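Local coordinates for protein pyruvate kinase (Pseudomonas aeruginosa, PDB 6QXL) that probably catalyses the last step of glycolysis, transferring the phosphoryl group of phosphoenolpyruvate to ADP to give pyruvate and ATP, at residues A171-K181 / D201-A212; P343-R351 / M393-P401. All blocks are in the same frame, centred on the assembly; numbering follows the deposited sequence.

The two contacts lie on opposite sides of the chain's centre, 35 Å apart between centres and about 14 Å between nearest atoms, so they do not touch. Contact 1 (171-181 / 201-212) pairs two outer helices of the catalytic barrel; the side chain of Ala-171 is about 14 Å from the bound magnesium ion, which Glu-223 and Asp-250 coordinate. Contact 2 (343-351 / 393-401) joins the loop leaving the last barrel helix to the alpha/beta domain, and its Arg-395 side chain is about 13 Å from bound glucose-6-phosphate. Neither is a first-shell site. Contact 1 is mainly apolar; contact 2 relies more on an arginine, serines and water.

Contact 1 (A171-K181 / D201-A212); sequences ALTDKDKADIK and DMEYARRLLTEA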
loop_
_atom_site.group_PDB
_atom_site.type_symbol
_atom_site.label_atom_id
_atom_site.label_comp_id
_atom_site.label_asym_id
_atom_site.label_seq_id
_atom_site.Cartn_x
_atom_site.Cartn_y
_atom_site.Cartn_z
ATOM N N ALA A 171 2.101 -24.012 37.832
ATOM C CA ALA A 171 3.047 -23.841 36.704
ATOM C C ALA A 171 4.385 -24.543 37.013
ATOM O O ALA A 171 4.927 -25.290 36.181
ATOM C CB ALA A 171 3.271 -22.411 36.411
ATOM N N LEU A 172 4.886 -24.315 38.220
ATOM C CA LEU A 172 6.122 -24.967 38.680
ATOM C C LEU A 172 5.811 -26.072 39.670
ATOM O O LEU A 172 5.242 -25.848 40.730
ATOM C CB LEU A 172 7.105 -23.954 39.265
ATOM C CG LEU A 172 7.862 -23.228 38.081
ATOM C CD1 LEU A 172 7.040 -22.489 37.012
ATOM C CD2 LEU A 172 8.947 -22.320 38.552
ATOM N N THR A 173 6.290 -27.259 39.330
ATOM C CA THR A 173 6.255 -28.401 40.241
ATOM C C THR A 173 7.544 -28.451 41.042
ATOM O O THR A 173 8.468 -27.640 40.826
ATOM C CB THR A 173 6.096 -29.707 39.452
ATOM O OG1 THR A 173 7.250 -29.955 38.623
ATOM C CG2 THR A 173 4.840 -29.619 38.551
ATOM N N ASP A 174 7.610 -29.380 41.990
ATOM C CA ASP A 174 8.846 -29.548 42.768
ATOM C C ASP A 174 9.965 -30.099 41.908
ATOM O O ASP A 174 11.108 -29.672 42.024
ATOM C CB ASP A 174 8.599 -30.415 44.000
ATOM C CG ASP A 174 7.683 -29.726 45.030
ATOM O OD1 ASP A 174 7.531 -28.481 45.032
ATOM O OD2 ASP A 174 7.099 -30.443 45.854
ATOM N N LYS A 175 9.626 -31.020 41.011
ATOM C CA LYS A 175 10.593 -31.489 40.023
ATOM C C LYS A 175 11.201 -30.302 39.256
ATOM O O LYS A 175 12.419 -30.225 39.105
ATOM C CB LYS A 175 9.956 -32.475 39.064
ATOM C CG LYS A 175 10.938 -33.026 38.039
ATOM C CD LYS A 175 10.212 -33.968 37.069
ATOM C CE LYS A 175 11.232 -34.777 36.256
ATOM N NZ LYS A 175 12.256 -33.909 35.617
ATOM N N ASP A 176 10.353 -29.386 38.801
ATOM C CA ASP A 176 10.833 -28.259 38.011
ATOM C C ASP A 176 11.785 -27.358 38.797
ATOM O O ASP A 176 12.807 -26.924 38.261
ATOM C CB ASP A 176 9.640 -27.434 37.486
ATOM C CG ASP A 176 8.796 -28.204 36.467
ATOM O OD1 ASP A 176 9.300 -29.233 35.837
ATOM O OD2 ASP A 176 7.605 -27.741 36.338
ATOM N N LYS A 177 11.469 -27.119 40.063
ATOM C CA LYS A 177 12.360 -26.339 40.922
ATOM C C LYS A 177 13.729 -26.989 41.030
ATOM O O LYS A 177 14.743 -26.304 40.967
ATOM C CB LYS A 177 11.719 -26.138 42.299
ATOM C CG LYS A 177 10.533 -25.164 42.209
ATOM C CD LYS A 177 9.651 -25.201 43.456
ATOM C CE LYS A 177 8.621 -24.095 43.384
ATOM N NZ LYS A 177 7.741 -24.051 44.569
ATOM N N ALA A 178 13.752 -28.313 41.149
ATOM C CA ALA A 178 15.017 -29.054 41.154
ATOM C C ALA A 178 15.733 -28.950 39.823
ATOM O O ALA A 178 16.948 -28.767 39.792
ATOM C CB ALA A 178 14.777 -30.519 41.511
ATOM N N ASP A 179 14.980 -29.057 38.733
ATOM C CA ASP A 179 15.561 -28.973 37.392
ATOM C C ASP A 179 16.065 -27.561 37.075
ATOM O O ASP A 179 17.042 -27.415 36.347
ATOM C CB ASP A 179 14.563 -29.432 36.338
ATOM C CG ASP A 179 14.201 -30.920 36.450
ATOM O OD1 ASP A 179 15.092 -31.718 36.831
ATOM O OD2 ASP A 179 13.030 -31.271 36.104
ATOM N N ILE A 180 15.421 -26.535 37.624
ATOM C CA ILE A 180 15.921 -25.174 37.462
ATOM C C ILE A 180 17.332 -25.065 38.050
ATOM O O ILE A 180 18.234 -24.491 37.433
ATOM C CB ILE A 180 14.968 -24.127 38.072
ATOM C CG1 ILE A 180 13.747 -23.960 37.153
ATOM C CG2 ILE A 180 15.651 -22.786 38.192
ATOM C CD1 ILE A 180 12.616 -23.102 37.697
ATOM N N LYS A 181 17.515 -25.634 39.232
ATOM C CA LYS A 181 18.837 -25.670 39.878
ATOM C C LYS A 181 19.822 -26.468 39.038
ATOM O O LYS A 181 20.960 -26.058 38.847
ATOM C CB LYS A 181 18.758 -26.228 41.291
ATOM C CG LYS A 181 18.030 -25.254 42.222
ATOM C CD LYS A 181 17.708 -25.810 43.590
ATOM C CE LYS A 181 16.737 -24.874 44.294
ATOM N NZ LYS A 181 16.808 -24.876 45.787
ATOM N N ASP A 201 3.682 -16.668 35.817
ATOM C CA ASP A 201 4.325 -17.986 35.762
ATOM C C ASP A 201 5.769 -17.860 35.277
ATOM O O ASP A 201 6.676 -18.531 35.806
ATOM C CB ASP A 201 3.553 -18.953 34.897
ATOM C CG ASP A 201 2.111 -19.182 35.383
ATOM O OD1 ASP A 201 1.878 -18.981 36.609
ATOM O OD2 ASP A 201 1.234 -19.586 34.611
ATOM N N MET A 202 5.997 -16.975 34.303
ATOM C CA MET A 202 7.338 -16.756 33.791
ATOM C C MET A 202 8.205 -15.939 34.746
ATOM O O MET A 202 9.411 -16.178 34.835
ATOM C CB MET A 202 7.300 -16.050 32.425
ATOM C CG MET A 202 6.699 -16.854 31.276
ATOM S SD MET A 202 7.358 -18.501 31.037
ATOM C CE MET A 202 9.040 -18.096 30.549
ATOM N N GLU A 203 7.601 -14.967 35.432
ATOM C CA GLU A 203 8.346 -14.173 36.418
ATOM C C GLU A 203 8.804 -15.046 37.588
ATOM O O GLU A 203 9.938 -14.915 38.053
ATOM C CB GLU A 203 7.511 -13.012 36.919
ATOM C CG GLU A 203 7.433 -11.865 35.933
ATOM C CD GLU A 203 6.137 -11.058 36.044
ATOM O OE1 GLU A 203 5.296 -11.294 36.935
ATOM O OE2 GLU A 203 5.934 -10.156 35.199
ATOM N N TYR A 204 7.926 -15.944 38.036
ATOM C CA TYR A 204 8.279 -16.892 39.076
ATOM C C TYR A 204 9.473 -17.754 38.651
ATOM O O TYR A 204 10.437 -17.929 39.396
ATOM C CB TYR A 204 7.071 -17.769 39.435
ATOM C CG TYR A 204 7.263 -18.690 40.630
ATOM C CD1 TYR A 204 8.225 -18.430 41.631
ATOM C CD2 TYR A 204 6.425 -19.789 40.813
ATOM C CE1 TYR A 204 8.370 -19.265 42.717
ATOM C CE2 TYR A 204 6.561 -20.625 41.915
ATOM C CZ TYR A 204 7.556 -20.373 42.843
ATOM O OH TYR A 204 7.687 -21.145 43.955
ATOM N N ALA A 205 9.415 -18.277 37.433
ATOM C CA ALA A 205 10.509 -19.105 36.931
ATOM C C ALA A 205 11.811 -18.313 36.838
ATOM O O ALA A 205 12.882 -18.846 37.131
ATOM C CB ALA A 205 10.148 -19.709 35.604
ATOM N N ARG A 206 11.706 -17.037 36.467
ATOM C CA ARG A 206 12.882 -16.177 36.370
ATOM C C ARG A 206 13.501 -15.926 37.744
ATOM O O ARG A 206 14.725 -15.941 37.886
ATOM C CB ARG A 206 12.527 -14.845 35.705
ATOM C CG ARG A 206 13.750 -14.110 35.141
ATOM C CD ARG A 206 13.355 -12.822 34.453
ATOM N NE ARG A 206 12.738 -13.005 33.131
ATOM C CZ ARG A 206 13.400 -13.299 32.001
ATOM N NH1 ARG A 206 14.713 -13.499 32.008
ATOM N NH2 ARG A 206 12.755 -13.411 30.856
ATOM N N ARG A 207 12.647 -15.715 38.746
ATOM C CA ARG A 207 13.092 -15.549 40.126
ATOM C C ARG A 207 13.913 -16.753 40.560
ATOM O O ARG A 207 15.069 -16.609 40.954
ATOM C CB ARG A 207 11.870 -15.383 41.030
ATOM C CG ARG A 207 12.071 -14.672 42.338
ATOM C CD ARG A 207 10.830 -13.871 42.783
ATOM N NE ARG A 207 9.512 -14.505 42.596
ATOM C CZ ARG A 207 8.502 -14.013 41.847
ATOM N NH1 ARG A 207 8.571 -12.835 41.215
ATOM N NH2 ARG A 207 7.326 -14.627 41.818
ATOM N N LEU A 208 13.336 -17.944 40.419
ATOM C CA LEU A 208 14.007 -19.176 40.826
ATOM C C LEU A 208 15.318 -19.378 40.087
ATOM O O LEU A 208 16.296 -19.860 40.661
ATOM C CB LEU A 208 13.097 -20.374 40.644
ATOM C CG LEU A 208 11.778 -20.325 41.452
ATOM C CD1 LEU A 208 10.879 -21.490 41.071
ATOM C CD2 LEU A 208 12.078 -20.303 42.959
ATOM N N LEU A 209 15.350 -19.014 38.811
ATOM C CA LEU A 209 16.563 -19.209 38.032
ATOM C C LEU A 209 17.669 -18.259 38.495
ATOM O O LEU A 209 18.832 -18.672 38.615
ATOM C CB LEU A 209 16.291 -19.067 36.540
ATOM C CG LEU A 209 17.526 -19.374 35.665
ATOM C CD1 LEU A 209 17.777 -20.880 35.616
ATOM C CD2 LEU A 209 17.436 -18.792 34.258
ATOM N N THR A 210 17.330 -16.998 38.716
ATOM C CA THR A 210 18.329 -16.040 39.209
ATOM C C THR A 210 18.784 -16.406 40.625
ATOM O O THR A 210 19.982 -16.421 40.900
ATOM C CB THR A 210 17.830 -14.590 39.174
ATOM O OG1 THR A 210 16.537 -14.518 39.709
ATOM C CG2 THR A 210 17.752 -14.098 37.699
ATOM N N GLU A 211 17.836 -16.746 41.495
ATOM C CA GLU A 211 18.159 -17.259 42.850
ATOM C C GLU A 211 19.163 -18.410 42.815
ATOM O O GLU A 211 20.028 -18.482 43.651
ATOM C CB GLU A 211 16.896 -17.675 43.617
ATOM C CG GLU A 211 16.110 -16.474 44.193
ATOM C CD GLU A 211 14.754 -16.832 44.817
ATOM O OE1 GLU A 211 13.854 -15.960 44.863
ATOM O OE2 GLU A 211 14.543 -18.006 45.177
ATOM N N ALA A 212 19.082 -19.278 41.819
ATOM C CA ALA A 212 20.062 -20.359 41.670
ATOM C C ALA A 212 21.310 -19.944 40.913
ATOM O O ALA A 212 22.149 -20.785 40.615
ATOM C CB ALA A 212 19.426 -21.561 40.988
#
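Leu-172 and Leu-208 meet tip to tip: Leu-172 CD2 is only 3.3 Å from Leu-208 CD1, closer than two methyl groups normally sit and therefore doubtful in detail at this resolution. The same CD2 lies 4.1 Å from Ala-205 CB and comes within 4.2 Å of Tyr-204 CD2. Ile-180 adds a second apolar patch: CG2 comes 3.8 Å from Leu-209 CD1, while the Ile-180 and Leu-208 side chains cross at about a right angle, Ile-180 CD1 4.0 Å from Leu-208 CB. With CG1 beside its own backbone N (chi1 -75°), Ile-180 presents both branches to the facing helix.

At the more exposed margin Lys-177, extended beyond CG, runs past Leu-208 CD1 and donates from NZ to Tyr-204 OH at 3.0 Å, the one hydrogen bond between the segments. Tyr-204 has CG anti to its backbone N (chi1 -173°), which carries the ring to the lysine. At the far end Ala-171 CB packs 3.6 Å from Asp-201 CG, whose OD2 is held by Arg-197 N.

The start of helix 174-185 has a capping box: Asp-176 N donates to Thr-173 OG1, and the return bond from Thr-173 N to Asp-176 OD2 is weak. The short helical segments approach to 9.4 Å and cross at -44°, as neighbouring outer helices of a TIM barrel; inward, Ala-205 packs on strand 190-193, and Met-202 on strands 190-193 and 217-222.

Contact 2 (P343-R351 / M393-P401); sequences PTSQKSSHR and MSRIRSSVP
Arg-397 reaches Thr-344 by running extended to CD and then bending at chi3 (133°), which turns its guanidinium edge to the carbonyl. NE donates to Thr-344 O at 3.0 Å with an N-H...O angle of 156°; the acceptor lies nearly in the guanidinium plane. A water continues this edge, 3.2 Å from Arg-397 NH2 and 2.8 Å from Thr-344 OG1, which also bonds His-342.

Ser-348 swings OG away from its own backbone N (chi1 177°), and the hydroxyl accepts from His-350 N at 2.9 Å, forming an ST turn, and touches Ile-396 CG2 at 3.4 Å. A second water joins Ser-348 OG to Arg-397 N, 3.1 Å from each. Ile-396 divides its branches: CG2 lies 3.8 Å from His-350 ND1, the two side chains crossing at about a right angle, while CD1 covers one face of the Arg-351 guanidinium, 3.9 Å from NE.

Arg-351 and Arg-395 lie side by side with their guanidinium planes almost perpendicular; Arg-395 has a salt bridge to Asp-311, which probably eases the like charge, and Arg-351 NH2 hydrogen-bonds to Asn-275, both partners in the barrel domain. The loop after helix 325-340 is thus tied to the turn before strand 402-406, and His-350 O bonds Tyr-369 of the second subunit. One direct bond plus two bridging waters implies an interdomain join that is hydrated and polar, with Ile-396 as its apolar wedge.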
loop_
_atom_site.group_PDB
_atom_site.type_symbol
_atom_site.label_atom_id
_atom_site.label_comp_id
_atom_site.label_asym_id
_atom_site.label_seq_id
_atom_site.Cartn_x
_atom_site.Cartn_y
_atom_site.Cartn_z
ATOM N N PRO A 343 11.522 -14.537 -2.425
ATOM C CA PRO A 343 11.604 -13.073 -2.292
ATOM C C PRO A 343 11.061 -12.466 -0.994
ATOM O O PRO A 343 11.604 -11.469 -0.528
ATOM C CB PRO A 343 10.808 -12.566 -3.501
ATOM C CG PRO A 343 10.935 -13.658 -4.506
ATOM C CD PRO A 343 10.910 -14.925 -3.709
ATOM N N THR A 344 10.037 -13.063 -0.404
ATOM C CA THR A 344 9.491 -12.553 0.868
ATOM C C THR A 344 10.436 -12.746 2.074
ATOM O O THR A 344 10.252 -12.095 3.101
ATOM C CB THR A 344 8.119 -13.171 1.202
ATOM O OG1 THR A 344 8.271 -14.575 1.379
ATOM C CG2 THR A 344 7.099 -12.882 0.099
ATOM N N SER A 345 11.429 -13.628 1.954
ATOM C CA SER A 345 12.408 -13.824 3.040
ATOM C C SER A 345 13.415 -12.677 3.207
ATOM O O SER A 345 14.020 -12.558 4.255
ATOM C CB SER A 345 13.140 -15.175 2.896
ATOM O OG SER A 345 12.307 -16.225 3.399
ATOM N N GLN A 346 13.546 -11.822 2.202
ATOM C CA GLN A 346 14.587 -10.784 2.162
ATOM C C GLN A 346 14.060 -9.340 2.124
ATOM O O GLN A 346 14.854 -8.430 2.289
ATOM C CB GLN A 346 15.494 -11.048 0.949
ATOM C CG GLN A 346 15.564 -12.529 0.552
ATOM C CD GLN A 346 16.381 -12.776 -0.695
ATOM O OE1 GLN A 346 16.835 -11.833 -1.365
ATOM N NE2 GLN A 346 16.469 -14.053 -1.088
ATOM N N LYS A 347 12.760 -9.127 1.941
ATOM C CA LYS A 347 12.188 -7.779 1.820
ATOM C C LYS A 347 11.438 -7.391 3.088
ATOM O O LYS A 347 10.646 -8.188 3.607
ATOM C CB LYS A 347 11.253 -7.688 0.605
ATOM C CG LYS A 347 11.936 -7.948 -0.725
ATOM C CD LYS A 347 10.901 -7.962 -1.861
ATOM C CE LYS A 347 11.372 -8.682 -3.123
ATOM N NZ LYS A 347 10.259 -8.620 -4.097
ATOM N N SER A 348 11.690 -6.183 3.584
ATOM C CA SER A 348 11.113 -5.692 4.838
ATOM C C SER A 348 10.418 -4.333 4.624
ATOM O O SER A 348 10.816 -3.543 3.768
ATOM C CB SER A 348 12.212 -5.586 5.927
ATOM O OG SER A 348 11.708 -5.045 7.127
ATOM N N SER A 349 9.370 -4.094 5.404
ATOM C CA SER A 349 8.766 -2.763 5.518
ATOM C C SER A 349 9.513 -1.838 6.522
ATOM O O SER A 349 9.231 -0.648 6.601
ATOM C CB SER A 349 7.303 -2.885 5.931
ATOM O OG SER A 349 7.187 -3.383 7.271
ATOM N N HIS A 350 10.450 -2.408 7.289
ATOM C CA HIS A 350 11.342 -1.659 8.170
ATOM C C HIS A 350 10.665 -0.855 9.271
ATOM O O HIS A 350 11.160 0.192 9.696
ATOM C CB HIS A 350 12.365 -0.811 7.403
ATOM C CG HIS A 350 13.298 -1.620 6.559
ATOM N ND1 HIS A 350 14.441 -2.253 7.024
ATOM C CD2 HIS A 350 13.188 -1.957 5.260
ATOM C CE1 HIS A 350 14.984 -2.915 6.045
ATOM N NE2 HIS A 350 14.278 -2.752 4.944
ATOM N N ARG A 351 9.517 -1.371 9.723
ATOM C CA ARG A 351 8.733 -0.752 10.782
ATOM C C ARG A 351 8.398 0.725 10.518
ATOM O O ARG A 351 8.338 1.528 11.452
ATOM C CB ARG A 351 9.446 -0.961 12.127
ATOM C CG ARG A 351 9.638 -2.439 12.464
ATOM C CD ARG A 351 10.330 -2.640 13.797
ATOM N NE ARG A 351 10.226 -4.029 14.275
ATOM C CZ ARG A 351 10.731 -4.476 15.419
ATOM N NH1 ARG A 351 11.410 -3.654 16.231
ATOM N NH2 ARG A 351 10.550 -5.745 15.777
ATOM N N MET A 393 18.514 -6.565 15.376
ATOM C CA MET A 393 18.780 -6.621 13.943
ATOM C C MET A 393 18.017 -7.776 13.288
ATOM O O MET A 393 17.417 -7.605 12.229
ATOM C CB MET A 393 20.270 -6.763 13.650
ATOM C CG MET A 393 21.115 -5.574 14.082
ATOM S SD MET A 393 22.829 -5.848 13.639
ATOM C CE MET A 393 23.543 -4.281 14.092
ATOM N N SER A 394 18.000 -8.931 13.949
ATOM C CA SER A 394 17.472 -10.140 13.340
ATOM C C SER A 394 15.943 -10.239 13.384
ATOM O O SER A 394 15.382 -11.148 12.791
ATOM C CB SER A 394 18.123 -11.361 13.984
ATOM O OG SER A 394 17.857 -11.408 15.363
ATOM N N ARG A 395 15.278 -9.298 14.060
ATOM C CA ARG A 395 13.827 -9.163 13.934
ATOM C C ARG A 395 13.378 -8.622 12.579
ATOM O O ARG A 395 12.218 -8.691 12.263
ATOM C CB ARG A 395 13.244 -8.246 15.001
ATOM C CG ARG A 395 13.553 -8.557 16.452
ATOM C CD ARG A 395 13.292 -9.980 16.844
ATOM N NE ARG A 395 14.378 -10.848 16.389
ATOM C CZ ARG A 395 14.297 -12.164 16.307
ATOM N NH1 ARG A 395 13.173 -12.798 16.643
ATOM N NH2 ARG A 395 15.340 -12.838 15.850
ATOM N N ILE A 396 14.288 -8.087 11.784
ATOM C CA ILE A 396 13.939 -7.456 10.522
ATOM C C ILE A 396 14.242 -8.408 9.389
ATOM O O ILE A 396 15.324 -8.980 9.322
ATOM C CB ILE A 396 14.752 -6.152 10.345
ATOM C CG1 ILE A 396 14.483 -5.188 11.493
ATOM C CG2 ILE A 396 14.437 -5.482 9.039
ATOM C CD1 ILE A 396 13.031 -4.848 11.662
ATOM N N ARG A 397 13.296 -8.557 8.476
ATOM C CA ARG A 397 13.508 -9.451 7.353
ATOM C C ARG A 397 14.683 -8.966 6.550
ATOM O O ARG A 397 14.754 -7.787 6.221
ATOM C CB ARG A 397 12.290 -9.526 6.451
ATOM C CG ARG A 397 11.110 -10.297 7.024
ATOM C CD ARG A 397 9.869 -10.085 6.157
ATOM N NE ARG A 397 9.200 -11.367 5.864
ATOM C CZ ARG A 397 8.261 -11.900 6.611
ATOM N NH1 ARG A 397 7.805 -11.289 7.706
ATOM N NH2 ARG A 397 7.775 -13.071 6.280
ATOM N N SER A 398 15.602 -9.870 6.243
ATOM C CA SER A 398 16.751 -9.562 5.420
ATOM C C SER A 398 17.422 -10.846 4.986
ATOM O O SER A 398 17.157 -11.907 5.530
ATOM C CB SER A 398 17.753 -8.717 6.228
ATOM O OG SER A 398 18.955 -8.494 5.496
ATOM N N SER A 399 18.306 -10.758 4.008
ATOM C CA SER A 399 19.212 -11.871 3.726
ATOM C C SER A 399 20.696 -11.547 3.997
ATOM O O SER A 399 21.563 -12.349 3.677
ATOM C CB SER A 399 19.014 -12.316 2.283
ATOM O OG SER A 399 19.307 -11.265 1.417
ATOM N N VAL A 400 20.981 -10.401 4.616
ATOM C CA VAL A 400 22.356 -10.022 4.905
ATOM C C VAL A 400 22.854 -10.767 6.151
ATOM O O VAL A 400 22.146 -10.811 7.157
ATOM C CB VAL A 400 22.483 -8.502 5.134
ATOM C CG1 VAL A 400 21.935 -8.058 6.507
ATOM C CG2 VAL A 400 23.952 -8.086 5.028
ATOM N N PRO A 401 24.061 -11.352 6.102
ATOM C CA PRO A 401 24.598 -12.014 7.301
ATOM C C PRO A 401 24.870 -11.071 8.450
ATOM O O PRO A 401 25.501 -10.034 8.262
ATOM C CB PRO A 401 25.902 -12.613 6.803
ATOM C CG PRO A 401 25.771 -12.707 5.327
ATOM C CD PRO A 401 24.883 -11.602 4.907
HETATM O O HOH W 1 9.062 -14.927 4.026
HETATM O O HOH W 2 10.464 -7.367 8.767
#